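Local coordinates for ICChI, a glycosylated chitinase (Ipomoea carnea, PDB 6IDN), which hydrolyses chitin and also has lysozyme activity, as a TIM-barrel enzyme of glycosyl hydrolase family 18, at residues Asp234-Glu239 and Asp262-Lys267; Glu2-Trp7 and Asp213-Leu218; Cys20-Tyr25 and Trp256-Asp261. All coordinates share one frame; numbering follows the deposited sequence. Where two conformers were deposited one is given.

How the interactions relate
The three interactions lie in one TIM barrel and touch one another. The centre of interaction 1 is about 14 Å from the centres of both others. The centres of interactions 2 and 3 are about 11 Å apart. Interaction 2 lies between strands 2-7 and 213-219, which both pair with strand 250-256. Interaction 3 joins the loop after that strand to the 20-25 segment. Interaction 1 lies outside, between helices 233-244 and 264-268. Along the chain, interaction 2 closes before 1 opens, while 3 crosses both. Leu236 packs on Leu218, Ser266 OG probably bonds Asp24, and Lys258 N probably bonds Tyr6 O. Together they tie the last strands and helices of the barrel to its first.

Interaction 1 of 3, residues Asp234-Glu239 and Asp262-Lys267; sequences DDLISE and DDYSSK. With CA (calcium ion), chain E.
Leu236 and Tyr264 make the close part of this contact, between helix 233-244 and the short helix 264-268 on the outside of the TIM barrel. The two side chains cross at about a right angle. Leu236 uses its CD2 methyl, which lies 3.6 Å from Tyr264 OH. The methyl comes in obliquely to the phenol ring. Tyr264 CG is anti to the backbone N (chi1 -164°), and this turn carries the ring across to the other helix. Its hydroxyl is hydrogen-bonded to Ile231 O, just ahead of helix 233-244. Leu218 of the barrel wall packs against both Leu236 and Tyr264, so this part is buried. A second touch, a van der Waals one, sits beside it. Ile237 CD1 rests 3.8 Å from Lys267 O, a methyl against a backbone carbonyl.

The outer side is much looser. The side chain of Lys267 comes nearest to the 234-239 segment with its CB, 5.7 Å from Ile237 CD1, although it touches Ala233 one residue earlier. Lys267 is exposed, as is Asp234.

On another side of helix 233-244, Asp235 binds a calcium ion through one carboxylate oxygen, with OD2 2.2 Å from the metal. Its other oxygen, OD1, takes a hydrogen bond from a water that also sits 2.2 Å from the calcium. The two bonds hold the carboxylate in one orientation, well away from Tyr264.

Between the segments themselves the joint is thus one of methyl groups against a phenol and a carbonyl. Tyr264 OH adds a polar tie just outside the segments, to Ile231 O. The chemistry is consistent with packing rather than polar bonding between the two segments, and the charges of Lys267 and Asp234 take no part in it.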
loop_
_atom_site.group_PDB
_atom_site.type_symbol
_atom_site.label_atom_id
_atom_site.label_comp_id
_atom_site.label_asym_id
_atom_site.label_seq_id
_atom_site.Cartn_x
_atom_site.Cartn_y
_atom_site.Cartn_z
ATOM N N ASP A 234 -11.528 4.769 20.257
ATOM C CA ASP A 234 -12.926 4.622 20.661
ATOM C C ASP A 234 -13.857 5.395 19.731
ATOM O O ASP A 234 -14.968 4.935 19.426
ATOM C CB ASP A 234 -13.092 5.058 22.114
ATOM C CG ASP A 234 -12.525 4.038 23.082
ATOM O OD1 ASP A 234 -12.562 2.829 22.761
ATOM O OD2 ASP A 234 -12.046 4.435 24.161
ATOM N N ASP A 235 -13.416 6.563 19.255
ATOM C CA ASP A 235 -14.207 7.318 18.287
ATOM C C ASP A 235 -14.305 6.587 16.959
ATOM O O ASP A 235 -15.350 6.624 16.298
ATOM C CB ASP A 235 -13.590 8.694 18.057
ATOM C CG ASP A 235 -13.821 9.660 19.207
ATOM O OD1 ASP A 235 -14.512 9.343 20.210
ATOM O OD2 ASP A 235 -13.277 10.767 19.097
ATOM N N LEU A 236 -13.205 5.983 16.505
ATOM C CA LEU A 236 -13.268 5.198 15.278
ATOM C C LEU A 236 -14.303 4.091 15.408
ATOM O O LEU A 236 -15.138 3.881 14.518
ATOM C CB LEU A 236 -11.887 4.614 14.960
ATOM C CG LEU A 236 -11.811 3.787 13.684
ATOM C CD1 LEU A 236 -11.956 4.712 12.478
ATOM C CD2 LEU A 236 -10.505 3.014 13.608
ATOM N N ILE A 237 -14.269 3.385 16.534
ATOM C CA ILE A 237 -15.161 2.248 16.745
ATOM C C ILE A 237 -16.611 2.699 16.817
ATOM O O ILE A 237 -17.514 2.001 16.332
ATOM C CB ILE A 237 -14.726 1.492 18.011
ATOM C CG1 ILE A 237 -13.383 0.803 17.768
ATOM C CG2 ILE A 237 -15.798 0.499 18.446
ATOM C CD1 ILE A 237 -12.651 0.443 19.058
ATOM N N SER A 238 -16.869 3.854 17.429
ATOM C CA SER A 238 -18.252 4.243 17.665
ATOM C C SER A 238 -18.826 5.130 16.571
ATOM O O SER A 238 -20.042 5.115 16.363
ATOM C CB SER A 238 -18.394 4.943 19.019
ATOM O OG SER A 238 -17.683 6.164 19.022
ATOM N N GLU A 239 -17.999 5.909 15.872
ATOM C CA GLU A 239 -18.498 6.889 14.912
ATOM C C GLU A 239 -18.282 6.516 13.457
ATOM O O GLU A 239 -19.023 7.008 12.604
ATOM C CB GLU A 239 -17.827 8.251 15.131
ATOM C CG GLU A 239 -18.051 8.825 16.509
ATOM C CD GLU A 239 -17.104 9.952 16.848
ATOM O OE1 GLU A 239 -16.604 10.605 15.904
ATOM O OE2 GLU A 239 -16.888 10.203 18.058
ATOM N N ASP A 262 1.877 1.254 18.150
ATOM C CA ASP A 262 2.188 0.596 19.415
ATOM C C ASP A 262 1.003 -0.233 19.901
ATOM O O ASP A 262 1.165 -1.385 20.319
ATOM C CB ASP A 262 2.589 1.631 20.473
ATOM C CG ASP A 262 3.734 2.534 20.022
ATOM O OD1 ASP A 262 4.413 2.220 19.021
ATOM O OD2 ASP A 262 3.955 3.573 20.679
ATOM N N ASP A 263 -0.199 0.344 19.866
ATOM C CA ASP A 263 -1.377 -0.404 20.292
ATOM C C ASP A 263 -2.646 -0.012 19.539
ATOM O O ASP A 263 -3.736 -0.417 19.960
ATOM C CB ASP A 263 -1.599 -0.250 21.815
ATOM C CG ASP A 263 -1.696 1.199 22.260
ATOM O OD1 ASP A 263 -1.963 2.083 21.426
ATOM O OD2 ASP A 263 -1.500 1.459 23.463
ATOM N N TYR A 264 -2.554 0.742 18.444
ATOM C CA TYR A 264 -3.764 1.160 17.746
ATOM C C TYR A 264 -4.469 -0.032 17.115
ATOM O O TYR A 264 -5.664 -0.248 17.350
ATOM C CB TYR A 264 -3.428 2.216 16.694
ATOM C CG TYR A 264 -4.617 2.996 16.157
ATOM C CD1 TYR A 264 -5.334 3.855 16.977
ATOM C CD2 TYR A 264 -5.010 2.877 14.824
ATOM C CE1 TYR A 264 -6.409 4.583 16.489
ATOM C CE2 TYR A 264 -6.091 3.604 14.331
ATOM C CZ TYR A 264 -6.780 4.449 15.168
ATOM O OH TYR A 264 -7.851 5.184 14.681
ATOM N N SER A 265 -3.746 -0.845 16.332
ATOM C CA SER A 265 -4.404 -1.984 15.694
ATOM C C SER A 265 -4.915 -2.985 16.723
ATOM O O SER A 265 -5.956 -3.614 16.514
ATOM C CB SER A 265 -3.465 -2.664 14.687
ATOM O OG SER A 265 -2.277 -3.125 15.311
ATOM N N SER A 266 -4.197 -3.152 17.837
ATOM C CA SER A 266 -4.688 -4.046 18.879
ATOM C C SER A 266 -6.011 -3.545 19.443
ATOM O O SER A 266 -6.897 -4.342 19.773
ATOM C CB SER A 266 -3.648 -4.190 19.991
ATOM O OG SER A 266 -2.501 -4.898 19.549
ATOM N N LYS A 267 -6.167 -2.224 19.548
ATOM C CA LYS A 267 -7.390 -1.660 20.109
ATOM C C LYS A 267 -8.564 -1.750 19.140
ATOM O O LYS A 267 -9.715 -1.842 19.581
ATOM C CB LYS A 267 -7.174 -0.193 20.498
ATOM C CG LYS A 267 -6.354 0.052 21.745
ATOM C CD LYS A 267 -6.084 1.550 21.906
ATOM C CE LYS A 267 -5.123 1.835 23.039
ATOM N NZ LYS A 267 -5.722 1.436 24.331
HETATM CA CA CA E . -14.136 12.553 20.112
HETATM O O HOH W 1 -14.639 11.256 21.854
#

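Interaction 2 of 3, residues Glu2-Trp7 and Asp213-Leu218; sequences EIAIYW and DLFLGL
Phe215 and Glu2 meet inside the TIM barrel, where strands 2-7 and 213-219 face each other across strand 250-256, which pairs with both in parallel. The two strands are not neighbours in the sheet. The nearest CA pair, Glu2 and Phe215, is 8.6 Å apart, so side chains bridge the distance. Phe215 points at the first strand and supplies about half of the buried surface.

Glu2 and Phe215 lie slanted to each other. The carboxylate and ring planes are 52° apart, so the groups do not stack. Glu2 CG is anti to its carbonyl carbon (chi1 -67°), and the chain slants past the ring, touching it with CB and with OE1. Its CB lies 3.9 Å from Phe215 CZ. Asp213 CB also lies at the ring edge, in the ring plane. Two residues on from Glu2, Ala4 faces the same way, and its CB is 4.4 Å from Phe215 CE2.

The carboxylates of Glu2 and Asp213 are near but not in contact, with Glu2 OE1 4.9 Å from Asp213 OD2. Two like charges this close would probably disfavour full ionisation of both. Tyr178 of strand 178-182 touches both residues, and Trp180 touches Ala4. These aromatic groups help fill the barrel interior, while Leu216, next to Phe215, faces outward onto helix 233-244.

The backbone takes part too: Glu2 O approaches the ring obliquely, 3.6 Å from Phe215 CE2. Glu2 OE1 reaches the ring at its edge, in the ring plane, 3.9 Å from Phe215 CZ.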
loop_
_atom_site.group_PDB
_atom_site.type_symbol
_atom_site.label_atom_id
_atom_site.label_comp_id
_atom_site.label_asym_id
_atom_site.label_seq_id
_atom_site.Cartn_x
_atom_site.Cartn_y
_atom_site.Cartn_z
ATOM N N GLU A 2 -10.098 -6.635 7.254
ATOM C CA GLU A 2 -8.661 -6.851 7.341
ATOM C C GLU A 2 -7.966 -5.562 7.765
ATOM O O GLU A 2 -8.507 -4.464 7.628
ATOM C CB GLU A 2 -8.087 -7.319 5.995
ATOM C CG GLU A 2 -8.557 -8.698 5.574
ATOM C CD GLU A 2 -7.902 -9.161 4.284
ATOM O OE1 GLU A 2 -7.988 -8.443 3.272
ATOM O OE2 GLU A 2 -7.323 -10.259 4.280
ATOM N N ILE A 3 -6.748 -5.706 8.277
ATOM C CA ILE A 3 -5.870 -4.570 8.528
ATOM C C ILE A 3 -4.636 -4.709 7.650
ATOM O O ILE A 3 -3.992 -5.764 7.639
ATOM C CB ILE A 3 -5.473 -4.457 10.011
ATOM C CG1 ILE A 3 -6.716 -4.212 10.860
ATOM C CG2 ILE A 3 -4.459 -3.336 10.191
ATOM C CD1 ILE A 3 -6.429 -4.057 12.345
ATOM N N ALA A 4 -4.317 -3.648 6.915
ATOM C CA ALA A 4 -3.080 -3.542 6.153
ATOM C C ALA A 4 -2.182 -2.531 6.841
ATOM O O ALA A 4 -2.667 -1.546 7.400
ATOM C CB ALA A 4 -3.332 -3.082 4.710
ATOM N N ILE A 5 -0.874 -2.762 6.802
ATOM C CA ILE A 5 0.052 -1.818 7.414
ATOM C C ILE A 5 1.280 -1.673 6.535
ATOM O O ILE A 5 1.685 -2.608 5.842
ATOM C CB ILE A 5 0.460 -2.231 8.846
ATOM C CG1 ILE A 5 1.076 -1.021 9.565
ATOM C CG2 ILE A 5 1.424 -3.426 8.814
ATOM C CD1 ILE A 5 0.858 -0.998 11.051
ATOM N N TYR A 6 1.882 -0.481 6.585
ATOM C CA TYR A 6 3.148 -0.212 5.913
ATOM C C TYR A 6 4.333 -0.546 6.812
ATOM O O TYR A 6 4.356 -0.203 7.998
ATOM C CB TYR A 6 3.229 1.253 5.479
ATOM C CG TYR A 6 2.431 1.525 4.228
ATOM C CD1 TYR A 6 1.068 1.784 4.300
ATOM C CD2 TYR A 6 3.035 1.529 2.976
ATOM C CE1 TYR A 6 0.327 2.008 3.164
ATOM C CE2 TYR A 6 2.300 1.770 1.824
ATOM C CZ TYR A 6 0.943 2.008 1.934
ATOM O OH TYR A 6 0.190 2.231 0.805
ATOM N N TRP A 7 5.330 -1.187 6.215
ATOM C CA TRP A 7 6.564 -1.525 6.903
ATOM C C TRP A 7 7.729 -1.186 5.987
ATOM O O TRP A 7 7.613 -1.263 4.761
ATOM C CB TRP A 7 6.589 -3.010 7.292
ATOM C CG TRP A 7 7.873 -3.507 7.910
ATOM C CD1 TRP A 7 8.130 -3.645 9.236
ATOM C CD2 TRP A 7 9.056 -3.968 7.222
ATOM N NE1 TRP A 7 9.403 -4.154 9.431
ATOM C CE2 TRP A 7 9.986 -4.357 8.205
ATOM C CE3 TRP A 7 9.412 -4.084 5.874
ATOM C CZ2 TRP A 7 11.244 -4.845 7.882
ATOM C CZ3 TRP A 7 10.663 -4.568 5.555
ATOM C CH2 TRP A 7 11.562 -4.944 6.553
ATOM N N ASP A 213 -12.035 -4.371 -2.873
ATOM C CA ASP A 213 -11.951 -4.081 -1.444
ATOM C C ASP A 213 -11.544 -2.632 -1.251
ATOM O O ASP A 213 -10.468 -2.226 -1.701
ATOM C CB ASP A 213 -10.941 -4.994 -0.737
ATOM C CG ASP A 213 -11.448 -6.417 -0.555
ATOM O OD1 ASP A 213 -12.630 -6.610 -0.192
ATOM O OD2 ASP A 213 -10.639 -7.350 -0.736
ATOM N N LEU A 214 -12.387 -1.873 -0.559
ATOM C CA LEU A 214 -12.144 -0.466 -0.267
ATOM C C LEU A 214 -11.801 -0.344 1.215
ATOM O O LEU A 214 -12.570 -0.797 2.072
ATOM C CB LEU A 214 -13.382 0.363 -0.632
ATOM C CG LEU A 214 -13.274 1.881 -0.486
ATOM C CD1 LEU A 214 -12.305 2.459 -1.521
ATOM C CD2 LEU A 214 -14.671 2.544 -0.588
ATOM N N PHE A 215 -10.630 0.230 1.509
ATOM C CA PHE A 215 -10.100 0.326 2.861
ATOM C C PHE A 215 -10.067 1.787 3.292
ATOM O O PHE A 215 -9.810 2.684 2.480
ATOM C CB PHE A 215 -8.665 -0.220 2.963
ATOM C CG PHE A 215 -8.541 -1.733 3.091
ATOM C CD1 PHE A 215 -9.055 -2.582 2.128
ATOM C CD2 PHE A 215 -7.826 -2.280 4.149
ATOM C CE1 PHE A 215 -8.877 -3.965 2.223
ATOM C CE2 PHE A 215 -7.642 -3.665 4.267
ATOM C CZ PHE A 215 -8.185 -4.510 3.301
ATOM N N LEU A 216 -10.277 2.009 4.582
ATOM C CA LEU A 216 -10.108 3.320 5.206
ATOM C C LEU A 216 -8.665 3.450 5.684
ATOM O O LEU A 216 -8.252 2.740 6.602
ATOM C CB LEU A 216 -11.083 3.461 6.373
ATOM C CG LEU A 216 -11.010 4.779 7.149
ATOM C CD1 LEU A 216 -11.752 5.848 6.369
ATOM C CD2 LEU A 216 -11.632 4.626 8.526
ATOM N N GLY A 217 -7.892 4.355 5.084
ATOM C CA GLY A 217 -6.495 4.524 5.475
ATOM C C GLY A 217 -6.351 5.583 6.551
ATOM O O GLY A 217 -6.870 6.691 6.413
ATOM N N LEU A 218 -5.606 5.257 7.599
ATOM C CA LEU A 218 -5.523 6.108 8.774
ATOM C C LEU A 218 -4.104 6.145 9.308
ATOM O O LEU A 218 -3.344 5.186 9.138
ATOM C CB LEU A 218 -6.436 5.597 9.892
ATOM C CG LEU A 218 -7.922 5.681 9.614
ATOM C CD1 LEU A 218 -8.647 4.972 10.753
ATOM C CD2 LEU A 218 -8.372 7.123 9.531
#

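Interaction 3 of 3, residues Cys20-Tyr25 and Trp256-Asp261; sequences CDTDDY and WSKYYD
The Tyr25 ring meets Asp261 at its edge, with Asp261 OD2 lying in the ring plane. One ring face carries Asp24 CB, 3.9 Å above the plane and offset toward the rim. Lys258 CD comes in obliquely, 3.5 Å from Tyr25 OH, and the lysine chain crosses the tyrosine at about a right angle. The ring and the Asp261 carboxylate are turned 58° apart.

Tyr25 OH donates a short hydrogen bond of 2.5 Å to Asp261 OD2. It meets that oxygen on the anti side, 34° out of the carboxylate plane. Asp261 CG is anti to the backbone N (chi1 -173°), which brings the carboxylate to meet the phenol from the opposite direction. Ser265 OG lies within hydrogen-bonding reach of both this oxygen and Asp24 OD2. The two carboxylates lie near each other, with Asp24 OD2 5.2 Å from Asp261 OD2, so these hydroxyls probably ease the crowding of negative charge. A phenylalanine in place of Tyr25 would probably leave Asp261 OD2 without its phenol donor and its charge less well screened from that of Asp24.

Lys258 bends at chi2 and chi4, and its NZ is bonded to Glu13 O. Farther out, Lys258 CE lies 4.4 Å from Thr22 CG2. Thr22 OG1 accepts from Asp24 N at 3.1 Å in an ST turn and is also bonded to Thr19 O. This is consistent with a fixed turn ahead of Tyr25.

The contact joins the end of helix 16-21 and the turn after it to the loop that follows strand 250-256, the last strand of the barrel. The peptide bond between Trp256 and Ser257 is cis, a feature of this position known from other family 18 chitinases such as hevamine, and the arrangement belongs to the closure of a TIM barrel.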
loop_
_atom_site.group_PDB
_atom_site.type_symbol
_atom_site.label_atom_id
_atom_site.label_comp_id
_atom_site.label_asym_id
_atom_site.label_seq_id
_atom_site.Cartn_x
_atom_site.Cartn_y
_atom_site.Cartn_z
ATOM N N CYS A 20 4.683 -9.479 11.397
ATOM C CA CYS A 20 3.684 -10.500 11.116
ATOM C C CYS A 20 3.247 -11.211 12.388
ATOM O O CYS A 20 2.070 -11.559 12.536
ATOM C CB CYS A 20 4.226 -11.489 10.087
ATOM S SG CYS A 20 4.349 -10.706 8.485
ATOM N N ASP A 21 4.177 -11.432 13.322
ATOM C CA ASP A 21 3.860 -12.143 14.554
ATOM C C ASP A 21 2.980 -11.344 15.519
ATOM O O ASP A 21 2.561 -11.891 16.543
ATOM C CB ASP A 21 5.160 -12.565 15.241
ATOM C CG ASP A 21 5.686 -13.912 14.736
ATOM O OD1 ASP A 21 4.874 -14.755 14.304
ATOM O OD2 ASP A 21 6.917 -14.130 14.772
ATOM N N THR A 22 2.672 -10.077 15.239
ATOM C CA THR A 22 1.642 -9.409 16.028
ATOM C C THR A 22 0.279 -10.049 15.820
ATOM O O THR A 22 -0.594 -9.913 16.687
ATOM C CB THR A 22 1.545 -7.917 15.682
ATOM O OG1 THR A 22 0.974 -7.752 14.374
ATOM C CG2 THR A 22 2.909 -7.265 15.744
ATOM N N ASP A 23 0.087 -10.736 14.691
ATOM C CA ASP A 23 -1.186 -11.326 14.298
ATOM C C ASP A 23 -2.282 -10.269 14.154
ATOM O O ASP A 23 -3.470 -10.595 14.124
ATOM C CB ASP A 23 -1.598 -12.436 15.276
ATOM C CG ASP A 23 -0.656 -13.622 15.216
ATOM O OD1 ASP A 23 -0.268 -14.000 14.093
ATOM O OD2 ASP A 23 -0.291 -14.170 16.279
ATOM N N ASP A 24 -1.886 -8.998 14.048
ATOM C CA ASP A 24 -2.826 -7.904 13.830
ATOM C C ASP A 24 -3.038 -7.583 12.361
ATOM O O ASP A 24 -4.033 -6.926 12.026
ATOM C CB ASP A 24 -2.341 -6.630 14.537
ATOM C CG ASP A 24 -2.606 -6.649 16.029
ATOM O OD1 ASP A 24 -3.364 -7.527 16.492
ATOM O OD2 ASP A 24 -2.053 -5.789 16.750
ATOM N N TYR A 25 -2.135 -8.012 11.480
ATOM C CA TYR A 25 -2.139 -7.559 10.093
ATOM C C TYR A 25 -2.412 -8.707 9.136
ATOM O O TYR A 25 -1.891 -9.820 9.300
ATOM C CB TYR A 25 -0.812 -6.897 9.725
ATOM C CG TYR A 25 -0.304 -5.953 10.783
ATOM C CD1 TYR A 25 -1.067 -4.868 11.196
ATOM C CD2 TYR A 25 0.936 -6.158 11.399
ATOM C CE1 TYR A 25 -0.608 -3.999 12.163
ATOM C CE2 TYR A 25 1.401 -5.284 12.364
ATOM C CZ TYR A 25 0.629 -4.212 12.748
ATOM O OH TYR A 25 1.082 -3.341 13.710
ATOM N N TRP A 256 -0.870 3.724 8.436
ATOM C CA TRP A 256 0.470 4.286 8.320
ATOM C C TRP A 256 0.934 4.623 9.734
ATOM O O TRP A 256 0.381 5.532 10.354
ATOM C CB TRP A 256 0.420 5.544 7.453
ATOM C CG TRP A 256 1.730 6.229 7.378
ATOM C CD1 TRP A 256 2.115 7.355 8.061
ATOM C CD2 TRP A 256 2.857 5.826 6.597
ATOM N NE1 TRP A 256 3.417 7.675 7.743
ATOM C CE2 TRP A 256 3.894 6.754 6.848
ATOM C CE3 TRP A 256 3.089 4.780 5.694
ATOM C CZ2 TRP A 256 5.141 6.665 6.229
ATOM C CZ3 TRP A 256 4.339 4.687 5.096
ATOM C CH2 TRP A 256 5.340 5.627 5.358
ATOM N N SER A 257 1.930 3.909 10.284
ATOM C CA SER A 257 2.707 2.798 9.728
ATOM C C SER A 257 3.089 1.895 10.913
ATOM O O SER A 257 2.730 2.190 12.049
ATOM C CB SER A 257 3.956 3.308 9.020
ATOM O OG SER A 257 4.890 3.797 9.986
ATOM N N LYS A 258 3.838 0.818 10.666
ATOM C CA LYS A 258 4.204 -0.083 11.758
ATOM C C LYS A 258 4.941 0.659 12.871
ATOM O O LYS A 258 4.723 0.387 14.060
ATOM C CB LYS A 258 5.057 -1.238 11.226
ATOM C CG LYS A 258 5.635 -2.167 12.310
ATOM C CD LYS A 258 4.534 -2.807 13.161
ATOM C CE LYS A 258 5.114 -3.860 14.123
ATOM N NZ LYS A 258 6.023 -3.269 15.141
ATOM N N TYR A 259 5.798 1.616 12.502
ATOM C CA TYR A 259 6.609 2.311 13.498
ATOM C C TYR A 259 5.752 3.031 14.530
ATOM O O TYR A 259 6.162 3.156 15.690
ATOM C CB TYR A 259 7.548 3.309 12.819
ATOM C CG TYR A 259 8.401 4.085 13.801
ATOM C CD1 TYR A 259 9.449 3.466 14.468
ATOM C CD2 TYR A 259 8.156 5.428 14.062
ATOM C CE1 TYR A 259 10.233 4.163 15.371
ATOM C CE2 TYR A 259 8.936 6.134 14.969
ATOM C CZ TYR A 259 9.971 5.497 15.614
ATOM O OH TYR A 259 10.752 6.194 16.513
ATOM N N TYR A 260 4.567 3.496 14.134
ATOM C CA TYR A 260 3.694 4.283 14.997
ATOM C C TYR A 260 2.574 3.468 15.623
ATOM O O TYR A 260 1.784 4.022 16.396
ATOM C CB TYR A 260 3.095 5.458 14.211
ATOM C CG TYR A 260 4.160 6.403 13.696
ATOM C CD1 TYR A 260 4.805 7.281 14.554
ATOM C CD2 TYR A 260 4.546 6.386 12.362
ATOM C CE1 TYR A 260 5.792 8.132 14.091
ATOM C CE2 TYR A 260 5.544 7.236 11.890
ATOM C CZ TYR A 260 6.153 8.109 12.758
ATOM O OH TYR A 260 7.145 8.958 12.309
ATOM N N ASP A 261 2.492 2.174 15.317
ATOM C CA ASP A 261 1.398 1.319 15.774
ATOM C C ASP A 261 1.836 0.547 17.018
ATOM O O ASP A 261 2.123 -0.649 16.979
ATOM C CB ASP A 261 0.962 0.380 14.645
ATOM C CG ASP A 261 -0.276 -0.425 14.997
ATOM O OD1 ASP A 261 -1.004 -0.018 15.929
ATOM O OD2 ASP A 261 -0.506 -1.474 14.355
#